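Local coordinates for protein lactate dehydrogenase (Eimeria maxima, PDB 6CT6) that probably catalyses the NADH-dependent interconversion of pyruvate and lactate, and is captured here with NADH and the pyruvate analogue oxamate, at residues Ala2-Gln6 with Glu73-Ala78; Ala78-Ile82 with Ala254-Leu258. All coordinates share one frame; numbering follows the deposited sequence.

Interaction 1 (Ala2-Gln6 with Glu73-Ala78); sequences AVFEQ and ECLTNA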
ATOM      1  N   ALA B   2     -17.077  17.956  10.415  1.00 69.25           N
ATOM      2  CA  ALA B   2     -16.288  17.154  11.344  1.00 58.73           C
ATOM      3  C   ALA B   2     -16.592  15.671  11.160  1.00 68.28           C
ATOM      4  O   ALA B   2     -17.691  15.211  11.472  1.00 74.25           O
ATOM      5  CB  ALA B   2     -16.561  17.580  12.780  1.00 52.28           C
ATOM      6  N   VAL B   3     -15.613  14.929  10.651  1.00 61.44           N
ATOM      7  CA  VAL B   3     -15.761  13.499  10.419  1.00 62.41           C
ATOM      8  C   VAL B   3     -15.217  12.684  11.585  1.00 55.03           C
ATOM      9  O   VAL B   3     -15.777  11.643  11.932  1.00 51.88           O
ATOM     10  CB  VAL B   3     -15.073  13.096   9.096  1.00 56.38           C
ATOM     11  CG1 VAL B   3     -15.570  13.968   7.951  1.00 58.56           C
ATOM     12  CG2 VAL B   3     -13.552  13.179   9.218  1.00 54.84           C
ATOM     13  N   PHE B   4     -14.126  13.140  12.197  1.00 54.27           N
ATOM     14  CA  PHE B   4     -13.525  12.419  13.309  1.00 57.92           C
ATOM     15  C   PHE B   4     -14.508  12.298  14.465  1.00 68.06           C
ATOM     16  O   PHE B   4     -14.790  13.288  15.147  1.00 66.77           O
ATOM     17  CB  PHE B   4     -12.254  13.119  13.796  1.00 55.63           C
ATOM     18  CG  PHE B   4     -11.115  13.075  12.816  1.00 53.99           C
ATOM     19  CD1 PHE B   4     -10.615  11.863  12.365  1.00 45.94           C
ATOM     20  CD2 PHE B   4     -10.528  14.247  12.366  1.00 46.94           C
ATOM     21  CE1 PHE B   4      -9.562  11.822  11.472  1.00 42.87           C
ATOM     22  CE2 PHE B   4      -9.475  14.211  11.473  1.00 42.53           C
ATOM     23  CZ  PHE B   4      -8.991  12.996  11.026  1.00 43.25           C
ATOM     24  N   GLU B   5     -15.044  11.101  14.687  1.00 73.10           N
ATOM     25  CA  GLU B   5     -15.748  10.841  15.932  1.00 69.86           C
ATOM     26  C   GLU B   5     -14.758  10.953  17.084  1.00 61.66           C
ATOM     27  O   GLU B   5     -13.611  10.512  16.981  1.00 60.80           O
ATOM     28  CB  GLU B   5     -16.402   9.458  15.905  1.00 65.93           C
ATOM     29  CG  GLU B   5     -15.431   8.285  15.979  1.00 79.26           C
ATOM     30  CD  GLU B   5     -16.037   6.992  15.459  1.00 86.22           C
ATOM     31  OE1 GLU B   5     -16.983   7.061  14.646  1.00 82.67           O
ATOM     32  OE2 GLU B   5     -15.570   5.907  15.865  1.00 77.29           O
ATOM     33  N   GLN B   6     -15.189  11.578  18.176  1.00 65.15           N
ATOM     34  CA  GLN B   6     -14.258  11.909  19.247  1.00 67.00           C
ATOM     35  C   GLN B   6     -13.815  10.651  19.984  1.00 63.57           C
ATOM     36  O   GLN B   6     -14.643   9.822  20.374  1.00 70.03           O
ATOM     37  CB  GLN B   6     -14.897  12.898  20.224  1.00 68.73           C
ATOM     38  CG  GLN B   6     -13.963  13.344  21.343  1.00 80.89           C
ATOM     39  CD  GLN B   6     -12.664  13.931  20.823  1.00 87.84           C
ATOM     40  OE1 GLN B   6     -12.626  14.528  19.747  1.00 90.56           O
ATOM     41  NE2 GLN B   6     -11.589  13.753  21.583  1.00 82.70           N
ATOM     42  N   GLU B  73     -14.022  20.669   5.909  1.00 32.71           N
ATOM     43  CA  GLU B  73     -14.333  20.658   7.335  1.00 40.26           C
ATOM     44  C   GLU B  73     -13.971  19.336   7.996  1.00 39.60           C
ATOM     45  O   GLU B  73     -13.987  19.255   9.229  1.00 35.85           O
ATOM     46  CB  GLU B  73     -15.815  20.964   7.575  1.00 39.92           C
ATOM     47  CG  GLU B  73     -16.762  19.812   7.297  1.00 54.44           C
ATOM     48  CD  GLU B  73     -18.210  20.259   7.222  1.00 70.08           C
ATOM     49  OE1 GLU B  73     -18.717  20.804   8.227  1.00 64.94           O
ATOM     50  OE2 GLU B  73     -18.838  20.083   6.155  1.00 67.04           O
ATOM     51  N   CYS B  74     -13.638  18.304   7.215  1.00 34.24           N
ATOM     52  CA  CYS B  74     -13.154  17.059   7.792  1.00 37.83           C
ATOM     53  C   CYS B  74     -11.811  17.229   8.488  1.00 34.64           C
ATOM     54  O   CYS B  74     -11.407  16.335   9.239  1.00 36.44           O
ATOM     55  CB  CYS B  74     -13.039  15.985   6.707  1.00 35.73           C
ATOM     56  SG  CYS B  74     -11.575  16.126   5.641  1.00 34.88           S
ATOM     57  N   LEU B  75     -11.114  18.345   8.255  1.00 33.20           N
ATOM     58  CA  LEU B  75      -9.862  18.620   8.945  1.00 34.45           C
ATOM     59  C   LEU B  75     -10.070  19.006  10.400  1.00 35.50           C
ATOM     60  O   LEU B  75      -9.087  19.098  11.141  1.00 33.64           O
ATOM     61  CB  LEU B  75      -9.101  19.741   8.236  1.00 32.65           C
ATOM     62  CG  LEU B  75      -8.657  19.470   6.800  1.00 38.59           C
ATOM     63  CD1 LEU B  75      -7.985  20.698   6.207  1.00 36.38           C
ATOM     64  CD2 LEU B  75      -7.718  18.279   6.741  1.00 41.48           C
ATOM     65  N   THR B  76     -11.311  19.233  10.827  1.00 32.59           N
ATOM     66  CA  THR B  76     -11.557  19.664  12.194  1.00 35.87           C
ATOM     67  C   THR B  76     -10.971  18.653  13.171  1.00 38.69           C
ATOM     68  O   THR B  76     -11.265  17.456  13.100  1.00 37.12           O
ATOM     69  CB  THR B  76     -13.058  19.834  12.439  1.00 36.39           C
ATOM     70  OG1 THR B  76     -13.589  20.798  11.521  1.00 36.94           O
ATOM     71  CG2 THR B  76     -13.323  20.308  13.867  1.00 41.56           C
ATOM     72  N   ASN B  77     -10.126  19.147  14.076  1.00 39.38           N
ATOM     73  CA  ASN B  77      -9.525  18.372  15.158  1.00 44.88           C
ATOM     74  C   ASN B  77      -8.411  17.448  14.683  1.00 45.51           C
ATOM     75  O   ASN B  77      -8.058  16.501  15.394  1.00 39.76           O
ATOM     76  CB  ASN B  77     -10.573  17.551  15.918  1.00 46.43           C
ATOM     77  CG  ASN B  77     -11.568  18.421  16.654  1.00 54.72           C
ATOM     78  OD1 ASN B  77     -11.253  19.542  17.053  1.00 51.99           O
ATOM     79  ND2 ASN B  77     -12.778  17.905  16.841  1.00 49.08           N
ATOM     80  N   ALA B  78      -7.838  17.690  13.507  1.00 34.52           N
ATOM     81  CA  ALA B  78      -6.700  16.900  13.063  1.00 34.63           C
ATOM     82  C   ALA B  78      -5.475  17.216  13.912  1.00 34.01           C
ATOM     83  O   ALA B  78      -5.182  18.380  14.205  1.00 35.03           O
ATOM     84  CB  ALA B  78      -6.395  17.173  11.591  1.00 35.47           C
TER

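Interaction 2 (Ala78-Ile82 with Ala254-Leu258); sequences ADVVI and AESYL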
ATOM      1  N   ALA B  78      -7.838  17.690  13.507  1.00 34.52           N
ATOM      2  CA  ALA B  78      -6.700  16.900  13.063  1.00 34.63           C
ATOM      3  C   ALA B  78      -5.475  17.216  13.912  1.00 34.01           C
ATOM      4  O   ALA B  78      -5.182  18.380  14.205  1.00 35.03           O
ATOM      5  CB  ALA B  78      -6.395  17.173  11.591  1.00 35.47           C
ATOM      6  N   ASP B  79      -4.759  16.167  14.311  1.00 30.95           N
ATOM      7  CA  ASP B  79      -3.481  16.341  14.989  1.00 31.02           C
ATOM      8  C   ASP B  79      -2.323  16.443  14.007  1.00 28.29           C
ATOM      9  O   ASP B  79      -1.341  17.140  14.284  1.00 28.45           O
ATOM     10  CB  ASP B  79      -3.233  15.179  15.957  1.00 31.16           C
ATOM     11  CG  ASP B  79      -4.296  15.080  17.036  1.00 34.84           C
ATOM     12  OD1 ASP B  79      -4.490  16.068  17.774  1.00 36.08           O
ATOM     13  OD2 ASP B  79      -4.949  14.018  17.136  1.00 34.75           O
ATOM     14  N   VAL B  80      -2.417  15.763  12.869  1.00 28.47           N
ATOM     15  CA  VAL B  80      -1.399  15.816  11.826  1.00 28.09           C
ATOM     16  C   VAL B  80      -2.103  15.928  10.481  1.00 26.51           C
ATOM     17  O   VAL B  80      -3.151  15.312  10.263  1.00 30.23           O
ATOM     18  CB  VAL B  80      -0.481  14.574  11.864  1.00 26.50           C
ATOM     19  CG1 VAL B  80       0.510  14.594  10.707  1.00 32.86           C
ATOM     20  CG2 VAL B  80       0.260  14.495  13.192  1.00 32.33           C
ATOM     21  N   VAL B  81      -1.525  16.720   9.579  1.00 27.50           N
ATOM     22  CA  VAL B  81      -2.002  16.851   8.205  1.00 25.91           C
ATOM     23  C   VAL B  81      -0.834  16.520   7.284  1.00 26.02           C
ATOM     24  O   VAL B  81       0.246  17.113   7.409  1.00 28.86           O
ATOM     25  CB  VAL B  81      -2.543  18.262   7.912  1.00 25.29           C
ATOM     26  CG1 VAL B  81      -3.034  18.364   6.470  1.00 29.86           C
ATOM     27  CG2 VAL B  81      -3.670  18.632   8.875  1.00 27.92           C
ATOM     28  N   ILE B  82      -1.043  15.574   6.370  1.00 24.83           N
ATOM     29  CA  ILE B  82      -0.045  15.214   5.364  1.00 24.12           C
ATOM     30  C   ILE B  82      -0.639  15.516   3.993  1.00 24.72           C
ATOM     31  O   ILE B  82      -1.692  14.976   3.633  1.00 26.43           O
ATOM     32  CB  ILE B  82       0.385  13.741   5.469  1.00 20.30           C
ATOM     33  CG1 ILE B  82       0.715  13.371   6.923  1.00 25.96           C
ATOM     34  CG2 ILE B  82       1.606  13.503   4.595  1.00 24.51           C
ATOM     35  CD1 ILE B  82       1.071  11.901   7.134  1.00 28.90           C
ATOM     36  N   ALA B 254       5.440  11.607  10.823  1.00 26.03           N
ATOM     37  CA  ALA B 254       4.233  11.865  11.603  1.00 24.96           C
ATOM     38  C   ALA B 254       4.236  11.064  12.897  1.00 24.89           C
ATOM     39  O   ALA B 254       3.788  11.552  13.941  1.00 25.37           O
ATOM     40  CB  ALA B 254       2.997  11.525  10.773  1.00 26.13           C
ATOM     41  N   GLU B 255       4.723   9.823  12.843  1.00 24.04           N
ATOM     42  CA  GLU B 255       4.782   8.994  14.042  1.00 27.79           C
ATOM     43  C   GLU B 255       5.734   9.591  15.068  1.00 25.01           C
ATOM     44  O   GLU B 255       5.466   9.554  16.274  1.00 25.98           O
ATOM     45  CB  GLU B 255       5.214   7.577  13.669  1.00 26.82           C
ATOM     46  CG  GLU B 255       5.260   6.604  14.829  1.00 34.17           C
ATOM     47  CD  GLU B 255       5.810   5.254  14.425  1.00 34.97           C
ATOM     48  OE1 GLU B 255       6.905   5.215  13.822  1.00 41.96           O
ATOM     49  OE2 GLU B 255       5.148   4.235  14.700  1.00 39.06           O
ATOM     50  N   SER B 256       6.855  10.143  14.603  1.00 26.34           N
ATOM     51  CA  SER B 256       7.810  10.767  15.508  1.00 30.55           C
ATOM     52  C   SER B 256       7.180  11.947  16.238  1.00 26.51           C
ATOM     53  O   SER B 256       7.432  12.154  17.430  1.00 28.02           O
ATOM     54  CB  SER B 256       9.051  11.204  14.726  1.00 26.71           C
ATOM     55  OG  SER B 256      10.140  11.476  15.593  1.00 28.38           O
ATOM     56  N   TYR B 257       6.348  12.724  15.543  1.00 22.62           N
ATOM     57  CA  TYR B 257       5.629  13.813  16.197  1.00 24.82           C
ATOM     58  C   TYR B 257       4.601  13.280  17.188  1.00 27.59           C
ATOM     59  O   TYR B 257       4.507  13.762  18.324  1.00 29.62           O
ATOM     60  CB  TYR B 257       4.936  14.696  15.158  1.00 27.21           C
ATOM     61  CG  TYR B 257       3.999  15.700  15.789  1.00 26.36           C
ATOM     62  CD1 TYR B 257       4.483  16.880  16.333  1.00 28.33           C
ATOM     63  CD2 TYR B 257       2.636  15.455  15.867  1.00 24.28           C
ATOM     64  CE1 TYR B 257       3.638  17.794  16.927  1.00 29.30           C
ATOM     65  CE2 TYR B 257       1.781  16.364  16.460  1.00 30.87           C
ATOM     66  CZ  TYR B 257       2.290  17.533  16.988  1.00 27.73           C
ATOM     67  OH  TYR B 257       1.448  18.443  17.578  1.00 33.47           O
ATOM     68  N   LEU B 258       3.813  12.286  16.769  1.00 24.90           N
ATOM     69  CA  LEU B 258       2.696  11.819  17.585  1.00 22.88           C
ATOM     70  C   LEU B 258       3.164  11.118  18.855  1.00 25.09           C
ATOM     71  O   LEU B 258       2.479  11.180  19.882  1.00 28.99           O
ATOM     72  CB  LEU B 258       1.816  10.870  16.771  1.00 24.27           C
ATOM     73  CG  LEU B 258       0.966  11.494  15.662  1.00 23.95           C
ATOM     74  CD1 LEU B 258       0.334  10.403  14.808  1.00 24.55           C
ATOM     75  CD2 LEU B 258      -0.098  12.398  16.259  1.00 26.05           C
TER
HETATM   76  O   HOH W   1      -1.122  18.366  16.724  1.00 34.00           O

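Interaction 1 (Ala2-Gln6 with Glu73-Ala78)
Phe-4 drives its ring into the bend of 73-78, and two backbone carbonyl oxygens of that bend approach its CD2 and CE2 atoms, one in the ring plane and one well out of it. Thr-76 O lies in the ring plane at its edge, 3.4 Å from Phe-4 CD2, where the slightly positive ring hydrogens suit a carbonyl oxygen. Cys-74 O comes obliquely, 3.6 Å from Phe-4 CE2. Farther along, the same CE2 rests 4.3 Å from Ala-78 CB. The ring reaches this place because CG of Phe-4 stands opposite its own carbonyl carbon, beside the backbone N (chi1 -68°).

Val-3 meets Cys-74 with both methyls. Its CG1 presses on Cys-74 CB at 3.5 Å, a tight carbon pair, and CG2 fills in against CB and the carbonyl O of the same cysteine. At the outer end Ala-2 CB sits 4.2 Å from Thr-76 CB. No hydrogen bond crosses between the segments, and Val-3 N is buried without a polar partner.

The surface they pack on is braced from within. Glu-73 O accepts both Thr-76 N and Thr-76 OG1, the hydroxyl at 2.8 Å and tilted 18° from the carbonyl plane, while Ala-78 N to Leu-75 O closes a type II beta turn.

The contact thus lays the N-terminal arm over the crossing from strand 66-69 to strand 80-83 in the Rossmann-type domain. Val-3, Phe-4 and Cys-74 also touch Val-37 of strand 35-39, Phe-4 reaches Lys-11 of strand 11-15, and Leu-75 packs against helix 104-121.

Interaction 2 (Ala78-Ile82 with Ala254-Leu258)
Strand 80-82 and helix 254-258 run almost antiparallel, at 172°, with their axes 10.1 Å apart at closest approach, so one layer of side chains fills the gap between them. Val-80 is the main wedge, pointing its two methyls at different parts of the helix. CG1, opposite the backbone N (chi1 176°), meets Ala-254 CB at 4.0 Å. CG2 enters between Tyr-257 and Leu-258, 3.7 Å from Tyr-257 CD2 and equally 3.7 Å from Leu-258 CD2.

The valine and the tyrosine lie alongside each other, pointing in opposite directions, with the methyl oblique to the ring; Leu-258 instead crosses Val-80 at a slant. Leu-258 CD2 goes on to the CB of Asp-79, 4.2 Å away. One turn back on the helix, Ala-254 CB also receives the end of Ile-82, whose CD1 stops 4.1 Å short of it; Ile-82 touches Ala-250 and Ile-251 of the same helix.

At the outer end a water joins the segments, donating to Asp-79 O at 2.7 Å and hydrogen-bonding Tyr-257 OH at 2.7 Å. The tyrosine ring stacks with Phe-126, the residue that opens the next strand, while Asp-79 OD2 accepts the backbone N-H of Lys-11.

The chemistry is that of a strand-helix seam between the Rossmann-type sheet and a helix of the C-terminal domain: methyls against methyls, with the tyrosine ring closing the end near Asp-79 and no direct hydrogen bond between the segments. Shape sets the fit, and the single water-mediated link ties the tyrosine hydroxyl to the carbonyl of Asp-79, just ahead of the strand.

How the interactions relate
Ala-78 ends one segment and opens the other, though it makes contact only in interaction 1; the centres of the two contacts are 14 Å apart on the same side of the chain's centre. They flank successive parts of the chain as it enters strand 80-83: the N-terminal arm packs on the turn before the strand, and helix 244-259 covers the strand itself. Lys-11 links the two, touched by Phe-4 in the first and bound through its backbone N by Asp-79 in the second. Neither contact forms the active site, and neither touches the cofactor: the side chains of Cys-74 and Ile-82 are each about 9 Å from NADH, and Ile-82 is about 14 Å from oxamate.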